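ADP compounds hydrolase nudE (Escherichia coli, PDB 1VHZ) hydrolyses ADP-ribose, NADH and the dinucleotides Ap2A and Ap3A, splitting ADP-ribose into AMP and ribose 5-phosphate with magnesium as cofactor. Local coordinates at residues Gln8-Leu13 and Leu31-Gly36; Glu27-Glu32 and Tyr41-Pro46; Thr47-Val52 and Ile84-Ser89; Lys113-Ala118 and Met126-Ala131. One frame throughout, in Å; residues are numbered along the deposited sequence.

Contact 1 (Gln8-Leu13 and Leu31-Gly36); sequences QKPTIL and LEFSNG
Thr-11 and Glu-32 form an antiparallel hydrogen-bonded pair. Thr-11 N reaches Glu-32 O at 2.8 Å, and Glu-32 N returns the bond to Thr-11 O at 3.0 Å. Ile-12 and Leu-31 follow as a non-hydrogen-bonded pair. The chain directions of the touching parts differ by 149°. After Glu-32 the chain leaves the strand in a type I turn from Phe-33 to Gly-36, closed by a bond from Gly-36 N to Phe-33 O. Water extends the pairing toward Gln-8: one molecule donates to Gln-8 O at 2.7 Å and accepts from Ser-34 N at 3.0 Å.

The apolar side chains gather on the face of Ile-12 and Leu-31. Ile-12 CG1 and Leu-31 CD2 lie alongside each other, 3.9 Å apart. Pro-10 sits over one face of the Phe-33 ring in a CH-pi contact. Its CB is 4.2 Å from the ring centroid, displaced toward the rim. Phe-33 has CG anti to its own carbonyl carbon (chi1 -68°), which sets the ring beside Pro-10. Across the other face of the sheet, Leu-13 CD1 comes against Glu-32 CB at 4.0 Å. The carboxylate of Glu-32 is bridged to Arg-38.

Tyr-68 of the second subunit packs on Pro-10 and Leu-31. The arrangement is the open end of the beta hairpin 11-20/25-32, part of the three-stranded antiparallel N-terminal sheet that meets the other subunit of the homodimer.

Contact 2 (Glu27-Glu32 and Tyr41-Pro46); sequences ESVDLE and YERMRP. With APR (adenosine-5-diphosphoribose), chain C.
The first torsions of Glu-27 and Arg-43 turn their charged ends together across a beta pair. Glu-27 has CG anti to its carbonyl carbon (chi1 -71°). Arg-43 has CG between its backbone N and carbonyl carbon (chi1 66°), then runs extended to NE. Both side chains lie on one face of the sheet, and one carboxylate oxygen receives two N-H groups. Arg-43 NE binds Glu-27 OE1 at 3.0 Å and Arg-43 NH1 binds the same OE1 at 3.1 Å, both within the guanidinium plane. Val-29 CG2 lies over one guanidinium face and Pro-46 CG over the opposite one. The guanidinium is sandwiched between them, which limits its rotation. Glu-27 OE2 is 3.5 Å from Arg-45 NE, a bridge of charges only, with no N-H aimed at it. Arg-43 NH2 continues to Glu-73 of the second subunit. A leucine in place of Arg-43 would probably leave Glu-27 OE1 without its two donors and break this link between the subunits.

The backbones pair antiparallel, with Val-29 N bonded to Tyr-41 O at 2.6 Å. Leu-31 CD1 lies over one face of the Tyr-41 ring, 4.2 Å from its centroid. The adenine of ADP-ribose lies over the opposite face. Its edge is read by the next residue's backbone: Glu-42 N donates to adenine N1 at 3.0 Å, and adenine N6 donates to Glu-42 O at 2.8 Å. The Glu-42 carboxylate is held by Ser-21, Arg-22 and Leu-23 of the second subunit. This hairpin, 25-32/38-44, contributes the adenine-binding strand of the substrate pocket, which Ser-120 helps complete.

Contact 3 (Thr47-Val52 and Ile84-Ser89); sequences TNREAV and IDPGES
Glu-50 and Ile-84 are joined through their backbones: Ile-84 N donates to Glu-50 O at 2.8 Å in a nearly straight bond (174°). A water adds a second link, accepting from Glu-50 N at 2.8 Å and donating to Ile-84 O at 3.0 Å.

Ile-84 O is also taken by Arg-49. The arginine chain bends at chi2 (90°), which turns its end toward the loop. Arg-49 NE then meets Ile-84 O at 3.0 Å, approaching from above the carbonyl plane. Arg-49 NH1 binds Asp-85 OD1 at 3.0 Å in a salt bridge that uses the anti lone pair of that oxygen. Both acceptors lie at the guanidinium edge. With an alanine in place of Arg-49, Asp-85 OD1 would probably lose this charged partner, and Ile-84 O would keep only the water among the partners described.

Ile-84 also makes the apolar part of the contact. Its CG1 stands 4.1 Å from Val-52 CB, and its side chain touches Val-90 and Ala-93 of helix 90-102. The loop has its own brace. It makes a type II turn from Asp-85 to Glu-88, and Glu-88 OE1 accepts from Asp-85 N at 2.9 Å. Glu-88 OE2 is bridged to Arg-96 on the helix.

Residues 84-89 belong to the Nudix box. Its helix bears Glu-97 and Glu-101, which probably bind the metal, as in relatives. The Val-52 side chain lies about 4 Å from that of Glu-97. The chemistry therefore implies that the loop leading into the helix of the probable metal ligands is fastened to the entrance of strand 51-58 by a salt bridge, hydrogen bonds to backbone atoms and a water bridge.

Contact 4 (Lys113-Ala118 and Met126-Ala131); sequences KKLSMA and MNIVVA
Leu-115 and Met-126 form a hydrogen-bonded pair in the antiparallel hairpin 104-116/125-136, part of the central mixed sheet of the Nudix fold. Leu-115 N donates to Met-126 O at 2.7 Å, and Met-126 N returns to Leu-115 O at 2.6 Å. Two residues along, at the next hydrogen-bonded pair, Ile-128 N meets Lys-113 O at 2.8 Å, almost straight (176°). Between these pairs, Lys-114 and Asn-127 form a non-hydrogen-bonded one. Lys-114 CA comes 3.3 Å from Met-126 O in a CA-H...O contact.

On the face of Leu-115 and Ile-128, two methyl ends meet. Leu-115 CD2 is 3.7 Å from Ile-128 CD1. The isoleucine has CG1 anti to its carbonyl carbon (chi1 -61°), which carries CD1 to the leucine. Helix 169-184 lies against this face, with Ser-173 on Leu-115 and Leu-177 on Ile-128. Met-126 reaches Ala-51 and Met-53 of the neighbouring strand 51-58.

The opposite face carries Lys-114 and Asn-127, side by side and pointing the same way. The aliphatic chain of Lys-114 runs along the amide oxygen, with Lys-114 CE 3.4 Å from Asn-127 OD1. Helix 90-102 touches Asn-127 through Val-90.

Farther out, Lys-113 NZ hydrogen-bonds to Leu-161 O of the second subunit. The Asn-127 amide is positioned from strand 51-58 and the residue just before it: its ND2 is hydrogen-bonded to both Ala-51 O and Glu-50 OE1.

Contacts 1 and 2 share strand 25-32 and build the N-terminal sheet, far from the chain's centre. Contacts 3 and 4 lie nearer the centre, in the Nudix domain. Contact 1 is partly exposed and relies on backbone bonds, water and apolar side chains. Contact 2 is the more buried; it has a salt-bridge network at one end and the adenine site at the other. The two touch where Phe-33 meets Tyr-41. Contact 3 follows contact 2 directly in sequence, yet joins the start of strand 51-58 to the Nudix box loop. Contacts 3 and 4 meet where strand 51-58 runs beside strand 125-136. Contact 4 is mainly backbone pairing and apolar packing. Contacts 1, 2 and 4 also touch the second subunit; contact 3 does not.

Contact 1 (Gln8-Leu13 and Leu31-Gly36)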
loop_
_atom_site.group_PDB
_atom_site.type_symbol
_atom_site.label_atom_id
_atom_site.label_comp_id
_atom_site.label_asym_id
_atom_site.label_seq_id
_atom_site.Cartn_x
_atom_site.Cartn_y
_atom_site.Cartn_z
ATOM N N GLN A 8 9.688 -17.513 16.369
ATOM C CA GLN A 8 11.134 -17.502 16.224
ATOM C C GLN A 8 11.441 -17.141 14.763
ATOM O O GLN A 8 11.035 -17.846 13.835
ATOM C CB GLN A 8 11.810 -18.803 16.628
ATOM C CG GLN A 8 13.321 -18.774 16.424
ATOM C CD GLN A 8 14.067 -19.937 17.035
ATOM O OE1 GLN A 8 14.145 -20.050 18.264
ATOM N NE2 GLN A 8 14.648 -20.804 16.204
ATOM N N LYS A 9 12.131 -16.017 14.559
ATOM C CA LYS A 9 12.424 -15.644 13.185
ATOM C C LYS A 9 13.362 -16.647 12.511
ATOM O O LYS A 9 14.271 -17.175 13.139
ATOM C CB LYS A 9 13.088 -14.271 13.094
ATOM C CG LYS A 9 12.242 -13.117 13.601
ATOM C CD LYS A 9 12.772 -11.817 13.002
ATOM C CE LYS A 9 12.931 -10.750 14.069
ATOM N NZ LYS A 9 13.933 -9.722 13.668
ATOM N N PRO A 10 13.165 -16.804 11.210
ATOM C CA PRO A 10 14.004 -17.661 10.403
ATOM C C PRO A 10 15.414 -17.075 10.369
ATOM O O PRO A 10 15.576 -15.870 10.590
ATOM C CB PRO A 10 13.415 -17.562 8.995
ATOM C CG PRO A 10 12.574 -16.337 8.993
ATOM C CD PRO A 10 12.092 -16.162 10.414
ATOM N N THR A 11 16.397 -17.909 10.068
ATOM C CA THR A 11 17.755 -17.359 9.964
ATOM C C THR A 11 18.043 -17.111 8.488
ATOM O O THR A 11 17.661 -17.905 7.623
ATOM C CB THR A 11 18.810 -18.192 10.672
ATOM O OG1 THR A 11 19.989 -18.435 9.877
ATOM C CG2 THR A 11 18.276 -19.500 11.187
ATOM N N ILE A 12 18.666 -15.988 8.195
ATOM C CA ILE A 12 19.035 -15.654 6.803
ATOM C C ILE A 12 20.334 -16.391 6.507
ATOM O O ILE A 12 21.317 -16.097 7.187
ATOM C CB ILE A 12 19.226 -14.125 6.671
ATOM C CG1 ILE A 12 17.942 -13.471 7.179
ATOM C CG2 ILE A 12 19.587 -13.738 5.254
ATOM C CD1 ILE A 12 17.492 -12.202 6.545
ATOM N N LEU A 13 20.322 -17.357 5.605
ATOM C CA LEU A 13 21.533 -18.125 5.323
ATOM C C LEU A 13 22.457 -17.423 4.343
ATOM O O LEU A 13 23.672 -17.550 4.446
ATOM C CB LEU A 13 21.170 -19.497 4.721
ATOM C CG LEU A 13 20.241 -20.340 5.604
ATOM C CD1 LEU A 13 19.607 -21.466 4.804
ATOM C CD2 LEU A 13 21.006 -20.826 6.828
ATOM N N LEU A 31 16.620 -18.743 3.265
ATOM C CA LEU A 31 16.128 -18.743 4.622
ATOM C C LEU A 31 15.945 -20.137 5.220
ATOM O O LEU A 31 15.586 -21.074 4.526
ATOM C CB LEU A 31 14.702 -18.129 4.648
ATOM C CG LEU A 31 14.605 -16.615 4.511
ATOM C CD1 LEU A 31 13.145 -16.193 4.441
ATOM C CD2 LEU A 31 15.312 -15.922 5.671
ATOM N N GLU A 32 16.086 -20.186 6.539
ATOM C CA GLU A 32 15.861 -21.418 7.262
ATOM C C GLU A 32 14.878 -21.071 8.394
ATOM O O GLU A 32 15.267 -20.358 9.312
ATOM C CB GLU A 32 17.075 -22.119 7.853
ATOM C CG GLU A 32 16.691 -23.555 8.296
ATOM C CD GLU A 32 17.917 -24.300 8.815
ATOM O OE1 GLU A 32 18.841 -24.567 8.017
ATOM O OE2 GLU A 32 17.965 -24.609 10.017
ATOM N N PHE A 33 13.652 -21.552 8.242
ATOM C CA PHE A 33 12.656 -21.289 9.274
ATOM C C PHE A 33 12.939 -22.100 10.530
ATOM O O PHE A 33 13.777 -22.989 10.549
ATOM C CB PHE A 33 11.257 -21.549 8.718
ATOM C CG PHE A 33 10.892 -20.522 7.673
ATOM C CD1 PHE A 33 11.236 -20.719 6.343
ATOM C CD2 PHE A 33 10.230 -19.359 8.031
ATOM C CE1 PHE A 33 10.901 -19.776 5.383
ATOM C CE2 PHE A 33 9.903 -18.404 7.080
ATOM C CZ PHE A 33 10.245 -18.613 5.751
ATOM N N SER A 34 12.279 -21.766 11.628
ATOM C CA SER A 34 12.403 -22.402 12.911
ATOM C C SER A 34 12.183 -23.913 12.925
ATOM O O SER A 34 12.708 -24.576 13.799
ATOM C CB SER A 34 11.348 -21.802 13.897
ATOM O OG SER A 34 12.108 -20.806 14.589
ATOM N N ASN A 35 11.346 -24.409 12.048
ATOM C CA ASN A 35 11.011 -25.803 11.890
ATOM C C ASN A 35 11.971 -26.507 10.938
ATOM O O ASN A 35 11.720 -27.626 10.514
ATOM C CB ASN A 35 9.547 -25.913 11.423
ATOM C CG ASN A 35 9.298 -25.225 10.098
ATOM O OD1 ASN A 35 10.221 -24.660 9.493
ATOM N ND2 ASN A 35 8.066 -25.246 9.589
ATOM N N GLY A 36 13.053 -25.851 10.539
ATOM C CA GLY A 36 14.078 -26.379 9.679
ATOM C C GLY A 36 13.797 -26.329 8.197
ATOM O O GLY A 36 14.618 -26.778 7.392
HETATM O O HOH W 1 10.763 -19.226 11.572
HETATM O O HOH W 2 14.546 -19.894 13.560
#

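Contact 2 (Glu27-Glu32 and Tyr41-Pro46)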
loop_
_atom_site.group_PDB
_atom_site.type_symbol
_atom_site.label_atom_id
_atom_site.label_comp_id
_atom_site.label_asym_id
_atom_site.label_seq_id
_atom_site.Cartn_x
_atom_site.Cartn_y
_atom_site.Cartn_z
ATOM N N GLU A 27 17.204 -8.991 -4.764
ATOM C CA GLU A 27 17.987 -9.931 -4.012
ATOM C C GLU A 27 17.291 -11.278 -3.807
ATOM O O GLU A 27 16.074 -11.350 -3.672
ATOM C CB GLU A 27 18.229 -9.385 -2.581
ATOM C CG GLU A 27 19.181 -8.210 -2.569
ATOM C CD GLU A 27 19.386 -7.660 -1.184
ATOM O OE1 GLU A 27 18.508 -7.889 -0.329
ATOM O OE2 GLU A 27 20.428 -7.026 -0.945
ATOM N N SER A 28 18.107 -12.314 -3.786
ATOM C CA SER A 28 17.627 -13.674 -3.527
ATOM C C SER A 28 18.053 -13.947 -2.071
ATOM O O SER A 28 19.205 -13.650 -1.738
ATOM C CB SER A 28 18.258 -14.697 -4.449
ATOM O OG SER A 28 17.391 -15.796 -4.668
ATOM N N VAL A 29 17.137 -14.360 -1.225
ATOM C CA VAL A 29 17.455 -14.598 0.177
ATOM C C VAL A 29 17.223 -16.057 0.568
ATOM O O VAL A 29 16.094 -16.525 0.459
ATOM C CB VAL A 29 16.578 -13.727 1.110
ATOM C CG1 VAL A 29 16.958 -13.925 2.571
ATOM C CG2 VAL A 29 16.682 -12.246 0.768
ATOM N N ASP A 30 18.277 -16.746 1.000
ATOM C CA ASP A 30 18.118 -18.124 1.450
ATOM C C ASP A 30 17.714 -18.069 2.932
ATOM O O ASP A 30 18.373 -17.406 3.728
ATOM C CB ASP A 30 19.390 -18.947 1.307
ATOM C CG ASP A 30 19.561 -19.453 -0.113
ATOM O OD1 ASP A 30 19.153 -20.598 -0.370
ATOM O OD2 ASP A 30 20.075 -18.697 -0.955
ATOM N N LEU A 31 16.620 -18.743 3.265
ATOM C CA LEU A 31 16.128 -18.743 4.622
ATOM C C LEU A 31 15.945 -20.137 5.220
ATOM O O LEU A 31 15.586 -21.074 4.526
ATOM C CB LEU A 31 14.702 -18.129 4.648
ATOM C CG LEU A 31 14.605 -16.615 4.511
ATOM C CD1 LEU A 31 13.145 -16.193 4.441
ATOM C CD2 LEU A 31 15.312 -15.922 5.671
ATOM N N GLU A 32 16.086 -20.186 6.539
ATOM C CA GLU A 32 15.861 -21.418 7.262
ATOM C C GLU A 32 14.878 -21.071 8.394
ATOM O O GLU A 32 15.267 -20.358 9.312
ATOM C CB GLU A 32 17.075 -22.119 7.853
ATOM C CG GLU A 32 16.691 -23.555 8.296
ATOM C CD GLU A 32 17.917 -24.300 8.815
ATOM O OE1 GLU A 32 18.841 -24.567 8.017
ATOM O OE2 GLU A 32 17.965 -24.609 10.017
ATOM N N TYR A 41 13.695 -16.865 -1.034
ATOM C CA TYR A 41 12.747 -15.797 -1.331
ATOM C C TYR A 41 13.434 -14.690 -2.136
ATOM O O TYR A 41 14.659 -14.578 -2.130
ATOM C CB TYR A 41 12.228 -15.151 -0.049
ATOM C CG TYR A 41 11.157 -15.854 0.737
ATOM C CD1 TYR A 41 10.519 -15.189 1.786
ATOM C CD2 TYR A 41 10.764 -17.154 0.468
ATOM C CE1 TYR A 41 9.531 -15.811 2.533
ATOM C CE2 TYR A 41 9.787 -17.795 1.202
ATOM C CZ TYR A 41 9.176 -17.112 2.230
ATOM O OH TYR A 41 8.191 -17.730 2.955
ATOM N N GLU A 42 12.618 -13.862 -2.776
ATOM C CA GLU A 42 13.178 -12.739 -3.530
ATOM C C GLU A 42 12.574 -11.450 -2.971
ATOM O O GLU A 42 11.426 -11.454 -2.533
ATOM C CB GLU A 42 12.926 -12.855 -5.014
ATOM C CG GLU A 42 13.860 -13.789 -5.755
ATOM C CD GLU A 42 13.762 -13.634 -7.260
ATOM O OE1 GLU A 42 12.831 -12.933 -7.719
ATOM O OE2 GLU A 42 14.614 -14.212 -7.960
ATOM N N ARG A 43 13.363 -10.389 -2.946
ATOM C CA ARG A 43 12.908 -9.109 -2.444
ATOM C C ARG A 43 13.750 -7.983 -3.063
ATOM O O ARG A 43 14.818 -8.205 -3.627
ATOM C CB ARG A 43 13.053 -8.967 -0.908
ATOM C CG ARG A 43 14.521 -8.964 -0.491
ATOM C CD ARG A 43 14.716 -8.812 1.004
ATOM N NE ARG A 43 16.129 -8.663 1.325
ATOM C CZ ARG A 43 16.710 -8.807 2.501
ATOM N NH1 ARG A 43 18.019 -8.614 2.607
ATOM N NH2 ARG A 43 16.014 -9.140 3.585
ATOM N N MET A 44 13.242 -6.783 -2.830
ATOM C CA MET A 44 13.962 -5.597 -3.297
ATOM C C MET A 44 15.006 -5.266 -2.231
ATOM O O MET A 44 14.739 -5.473 -1.040
ATOM C CB MET A 44 13.014 -4.443 -3.573
ATOM C CG MET A 44 13.192 -3.945 -5.017
ATOM S SD MET A 44 12.543 -5.132 -6.190
ATOM C CE MET A 44 13.789 -5.132 -7.457
ATOM N N ARG A 45 16.205 -4.894 -2.643
ATOM C CA ARG A 45 17.251 -4.573 -1.688
ATOM C C ARG A 45 16.720 -3.618 -0.615
ATOM O O ARG A 45 16.150 -2.584 -0.918
ATOM C CB ARG A 45 18.468 -3.957 -2.380
ATOM C CG ARG A 45 19.654 -3.753 -1.454
ATOM C CD ARG A 45 20.958 -3.631 -2.236
ATOM N NE ARG A 45 22.108 -3.981 -1.409
ATOM C CZ ARG A 45 22.551 -3.291 -0.364
ATOM N NH1 ARG A 45 21.944 -2.171 0.018
ATOM N NH2 ARG A 45 23.612 -3.712 0.320
ATOM N N PRO A 46 16.920 -3.986 0.643
ATOM C CA PRO A 46 16.506 -3.192 1.767
ATOM C C PRO A 46 17.201 -1.836 1.777
ATOM O O PRO A 46 18.402 -1.706 1.559
ATOM C CB PRO A 46 16.898 -3.991 3.004
ATOM C CG PRO A 46 17.227 -5.351 2.524
ATOM C CD PRO A 46 17.612 -5.234 1.074
HETATM N N1 APR C . 9.745 -14.357 -2.139
HETATM C C2 APR C . 9.190 -15.578 -2.566
HETATM N N3 APR C . 8.137 -16.214 -2.048
HETATM C C4 APR C . 7.562 -15.535 -0.950
HETATM C C5 APR C . 7.984 -14.310 -0.395
HETATM C C6 APR C . 9.158 -13.684 -1.041
HETATM N N6 APR C . 9.681 -12.526 -0.631
HETATM N N7 APR C . 7.175 -13.957 0.672
HETATM C C8 APR C . 6.280 -14.949 0.758
HETATM N N9 APR C . 6.474 -15.916 -0.193
HETATM C "C1'" APR C . 5.660 -17.291 -0.492
HETATM C "C2'" APR C . 5.757 -18.203 0.764
HETATM O "O2'" APR C . 5.795 -19.552 0.340
HETATM C "C3'" APR C . 4.432 -17.952 1.575
HETATM O "O3'" APR C . 3.709 -19.158 1.769
HETATM O "O4'" APR C . 4.301 -16.975 -0.565
HETATM C "C4'" APR C . 3.616 -17.013 0.782
HETATM C "C5'" APR C . 2.277 -17.619 0.630
HETATM O O HOH W 3 16.013 -16.198 -6.851
#

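Contact 3 (Thr47-Val52 and Ile84-Ser89)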
loop_
_atom_site.group_PDB
_atom_site.type_symbol
_atom_site.label_atom_id
_atom_site.label_comp_id
_atom_site.label_asym_id
_atom_site.label_seq_id
_atom_site.Cartn_x
_atom_site.Cartn_y
_atom_site.Cartn_z
ATOM N N THR A 47 16.404 -0.813 2.048
ATOM C CA THR A 47 16.923 0.546 2.115
ATOM C C THR A 47 16.334 1.248 3.333
ATOM O O THR A 47 15.301 0.828 3.858
ATOM C CB THR A 47 16.560 1.334 0.842
ATOM O OG1 THR A 47 16.983 2.692 0.980
ATOM C CG2 THR A 47 15.057 1.293 0.609
ATOM N N ASN A 48 17.005 2.297 3.784
ATOM C CA ASN A 48 16.496 3.057 4.926
ATOM C C ASN A 48 15.963 4.394 4.420
ATOM O O ASN A 48 15.586 5.253 5.207
ATOM C CB ASN A 48 17.557 3.188 6.012
ATOM C CG ASN A 48 17.691 1.879 6.786
ATOM O OD1 ASN A 48 16.809 1.552 7.582
ATOM N ND2 ASN A 48 18.750 1.118 6.546
ATOM N N ARG A 49 15.962 4.560 3.091
ATOM C CA ARG A 49 15.449 5.793 2.487
ATOM C C ARG A 49 13.921 5.792 2.624
ATOM O O ARG A 49 13.253 4.846 2.199
ATOM C CB ARG A 49 15.872 5.922 1.029
ATOM C CG ARG A 49 15.548 7.253 0.381
ATOM C CD ARG A 49 16.642 8.283 0.529
ATOM N NE ARG A 49 16.440 9.503 -0.205
ATOM C CZ ARG A 49 16.566 9.750 -1.496
ATOM N NH1 ARG A 49 16.333 10.969 -1.999
ATOM N NH2 ARG A 49 16.931 8.798 -2.338
ATOM N N GLU A 50 13.364 6.777 3.322
ATOM C CA GLU A 50 11.923 6.808 3.511
ATOM C C GLU A 50 11.244 7.838 2.621
ATOM O O GLU A 50 11.868 8.716 2.038
ATOM C CB GLU A 50 11.535 7.017 4.966
ATOM C CG GLU A 50 12.170 6.002 5.911
ATOM C CD GLU A 50 11.795 6.210 7.364
ATOM O OE1 GLU A 50 11.141 7.216 7.700
ATOM O OE2 GLU A 50 12.146 5.342 8.192
ATOM N N ALA A 51 9.928 7.651 2.502
ATOM C CA ALA A 51 9.078 8.510 1.728
ATOM C C ALA A 51 8.184 9.357 2.625
ATOM O O ALA A 51 7.989 9.085 3.814
ATOM C CB ALA A 51 8.209 7.688 0.761
ATOM N N VAL A 52 7.634 10.407 2.016
ATOM C CA VAL A 52 6.736 11.321 2.694
ATOM C C VAL A 52 5.542 11.624 1.782
ATOM O O VAL A 52 5.660 11.655 0.554
ATOM C CB VAL A 52 7.423 12.632 3.113
ATOM C CG1 VAL A 52 7.846 13.465 1.914
ATOM C CG2 VAL A 52 6.514 13.477 4.012
ATOM N N ILE A 84 12.319 11.354 1.363
ATOM C CA ILE A 84 12.984 12.176 2.387
ATOM C C ILE A 84 14.479 12.150 2.064
ATOM O O ILE A 84 15.026 11.043 1.990
ATOM C CB ILE A 84 12.747 11.567 3.783
ATOM C CG1 ILE A 84 11.239 11.606 4.084
ATOM C CG2 ILE A 84 13.597 12.295 4.815
ATOM C CD1 ILE A 84 10.846 11.162 5.478
ATOM N N ASP A 85 15.120 13.276 1.828
ATOM C CA ASP A 85 16.563 13.230 1.519
ATOM C C ASP A 85 17.334 12.975 2.812
ATOM O O ASP A 85 16.902 13.406 3.880
ATOM C CB ASP A 85 17.015 14.514 0.834
ATOM C CG ASP A 85 16.342 14.772 -0.503
ATOM O OD1 ASP A 85 15.984 13.814 -1.213
ATOM O OD2 ASP A 85 16.158 15.946 -0.893
ATOM N N PRO A 86 18.441 12.251 2.738
ATOM C CA PRO A 86 19.264 11.966 3.905
ATOM C C PRO A 86 19.580 13.239 4.676
ATOM O O PRO A 86 19.936 14.269 4.102
ATOM C CB PRO A 86 20.521 11.325 3.352
ATOM C CG PRO A 86 20.231 10.932 1.954
ATOM C CD PRO A 86 19.024 11.711 1.488
ATOM N N GLY A 87 19.380 13.224 5.988
ATOM C CA GLY A 87 19.633 14.404 6.807
ATOM C C GLY A 87 18.377 15.216 7.082
ATOM O O GLY A 87 18.344 16.028 8.008
ATOM N N GLU A 88 17.314 15.038 6.301
ATOM C CA GLU A 88 16.079 15.778 6.459
ATOM C C GLU A 88 15.113 15.117 7.429
ATOM O O GLU A 88 15.019 13.894 7.449
ATOM C CB GLU A 88 15.319 15.812 5.108
ATOM C CG GLU A 88 15.557 16.928 4.158
ATOM C CD GLU A 88 14.696 16.996 2.917
ATOM O OE1 GLU A 88 14.163 15.987 2.388
ATOM O OE2 GLU A 88 14.562 18.125 2.375
ATOM N N SER A 89 14.398 15.918 8.214
ATOM C CA SER A 89 13.366 15.343 9.083
ATOM C C SER A 89 12.094 15.193 8.217
ATOM O O SER A 89 12.060 15.717 7.097
ATOM C CB SER A 89 13.029 16.305 10.223
ATOM O OG SER A 89 12.322 17.426 9.720
HETATM O O HOH W 4 15.192 8.767 3.897
#

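Contact 4 (Lys113-Ala118 and Met126-Ala131)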
loop_
_atom_site.group_PDB
_atom_site.type_symbol
_atom_site.label_atom_id
_atom_site.label_comp_id
_atom_site.label_asym_id
_atom_site.label_seq_id
_atom_site.Cartn_x
_atom_site.Cartn_y
_atom_site.Cartn_z
ATOM N N LYS A 113 1.318 9.593 10.785
ATOM C CA LYS A 113 1.495 8.143 10.814
ATOM C C LYS A 113 2.631 7.729 9.891
ATOM O O LYS A 113 2.910 8.405 8.886
ATOM C CB LYS A 113 0.191 7.494 10.289
ATOM C CG LYS A 113 -0.053 6.042 10.749
ATOM C CD LYS A 113 -0.618 6.071 12.154
ATOM C CE LYS A 113 -0.469 4.780 12.915
ATOM N NZ LYS A 113 -1.138 4.915 14.256
ATOM N N LYS A 114 3.190 6.575 10.242
ATOM C CA LYS A 114 4.254 6.001 9.409
ATOM C C LYS A 114 3.765 4.637 8.941
ATOM O O LYS A 114 3.357 3.792 9.739
ATOM C CB LYS A 114 5.567 5.908 10.159
ATOM C CG LYS A 114 6.661 5.172 9.391
ATOM C CD LYS A 114 7.830 4.917 10.338
ATOM C CE LYS A 114 8.936 5.914 10.141
ATOM N NZ LYS A 114 9.904 5.919 11.271
ATOM N N LEU A 115 3.830 4.376 7.641
ATOM C CA LEU A 115 3.322 3.088 7.162
ATOM C C LEU A 115 4.319 2.327 6.302
ATOM O O LEU A 115 5.053 2.937 5.546
ATOM C CB LEU A 115 2.102 3.368 6.278
ATOM C CG LEU A 115 0.687 3.233 6.756
ATOM C CD1 LEU A 115 0.467 3.375 8.248
ATOM C CD2 LEU A 115 -0.216 4.220 6.002
ATOM N N SER A 116 4.236 1.006 6.388
ATOM C CA SER A 116 5.040 0.141 5.519
ATOM C C SER A 116 4.140 -0.240 4.336
ATOM O O SER A 116 2.920 0.026 4.404
ATOM C CB SER A 116 5.387 -1.129 6.314
ATOM O OG SER A 116 4.252 -1.980 6.310
ATOM N N MET A 117 4.671 -0.731 3.232
ATOM C CA MET A 117 3.858 -1.140 2.086
ATOM C C MET A 117 4.389 -2.478 1.548
ATOM O O MET A 117 5.511 -2.585 1.076
ATOM C CB MET A 117 3.856 -0.120 0.963
ATOM C CG MET A 117 3.623 1.342 1.240
ATOM S SD MET A 117 5.122 2.264 1.625
ATOM C CE MET A 117 5.209 3.418 0.261
ATOM N N ALA A 118 3.605 -3.540 1.647
ATOM C CA ALA A 118 4.020 -4.865 1.196
ATOM C C ALA A 118 5.436 -5.207 1.641
ATOM O O ALA A 118 6.362 -5.382 0.845
ATOM C CB ALA A 118 3.847 -4.994 -0.312
ATOM N N MET A 126 6.400 4.941 4.541
ATOM C CA MET A 126 5.759 6.167 4.078
ATOM C C MET A 126 5.284 6.992 5.264
ATOM O O MET A 126 4.524 6.526 6.117
ATOM C CB MET A 126 4.641 5.799 3.119
ATOM C CG MET A 126 3.668 6.924 2.778
ATOM S SD MET A 126 4.468 8.232 1.851
ATOM C CE MET A 126 4.491 7.531 0.205
ATOM N N ASN A 127 5.739 8.235 5.351
ATOM C CA ASN A 127 5.337 9.110 6.447
ATOM C C ASN A 127 4.234 10.047 5.959
ATOM O O ASN A 127 4.434 10.743 4.955
ATOM C CB ASN A 127 6.527 9.919 6.988
ATOM C CG ASN A 127 7.639 9.019 7.515
ATOM O OD1 ASN A 127 7.641 8.642 8.674
ATOM N ND2 ASN A 127 8.582 8.644 6.648
ATOM N N ILE A 128 3.095 10.025 6.645
ATOM C CA ILE A 128 1.967 10.880 6.287
ATOM C C ILE A 128 1.975 12.170 7.074
ATOM O O ILE A 128 1.980 12.201 8.315
ATOM C CB ILE A 128 0.626 10.131 6.507
ATOM C CG1 ILE A 128 0.604 8.893 5.595
ATOM C CG2 ILE A 128 -0.549 11.040 6.205
ATOM C CD1 ILE A 128 -0.472 7.886 5.969
ATOM N N VAL A 129 2.033 13.301 6.377
ATOM C CA VAL A 129 2.062 14.597 7.052
ATOM C C VAL A 129 0.905 15.490 6.613
ATOM O O VAL A 129 0.629 15.545 5.410
ATOM C CB VAL A 129 3.389 15.322 6.720
ATOM C CG1 VAL A 129 3.432 16.721 7.321
ATOM C CG2 VAL A 129 4.603 14.535 7.163
ATOM N N VAL A 130 0.289 16.218 7.536
ATOM C CA VAL A 130 -0.789 17.153 7.170
ATOM C C VAL A 130 -0.191 18.567 7.170
ATOM O O VAL A 130 0.532 18.909 8.105
ATOM C CB VAL A 130 -1.958 17.131 8.166
ATOM C CG1 VAL A 130 -3.083 18.091 7.738
ATOM C CG2 VAL A 130 -2.494 15.726 8.310
ATOM N N ALA A 131 -0.435 19.324 6.120
ATOM C CA ALA A 131 0.057 20.670 5.947
ATOM C C ALA A 131 -1.053 21.722 5.983
ATOM O O ALA A 131 -2.031 21.611 5.219
ATOM C CB ALA A 131 0.689 20.798 4.555
#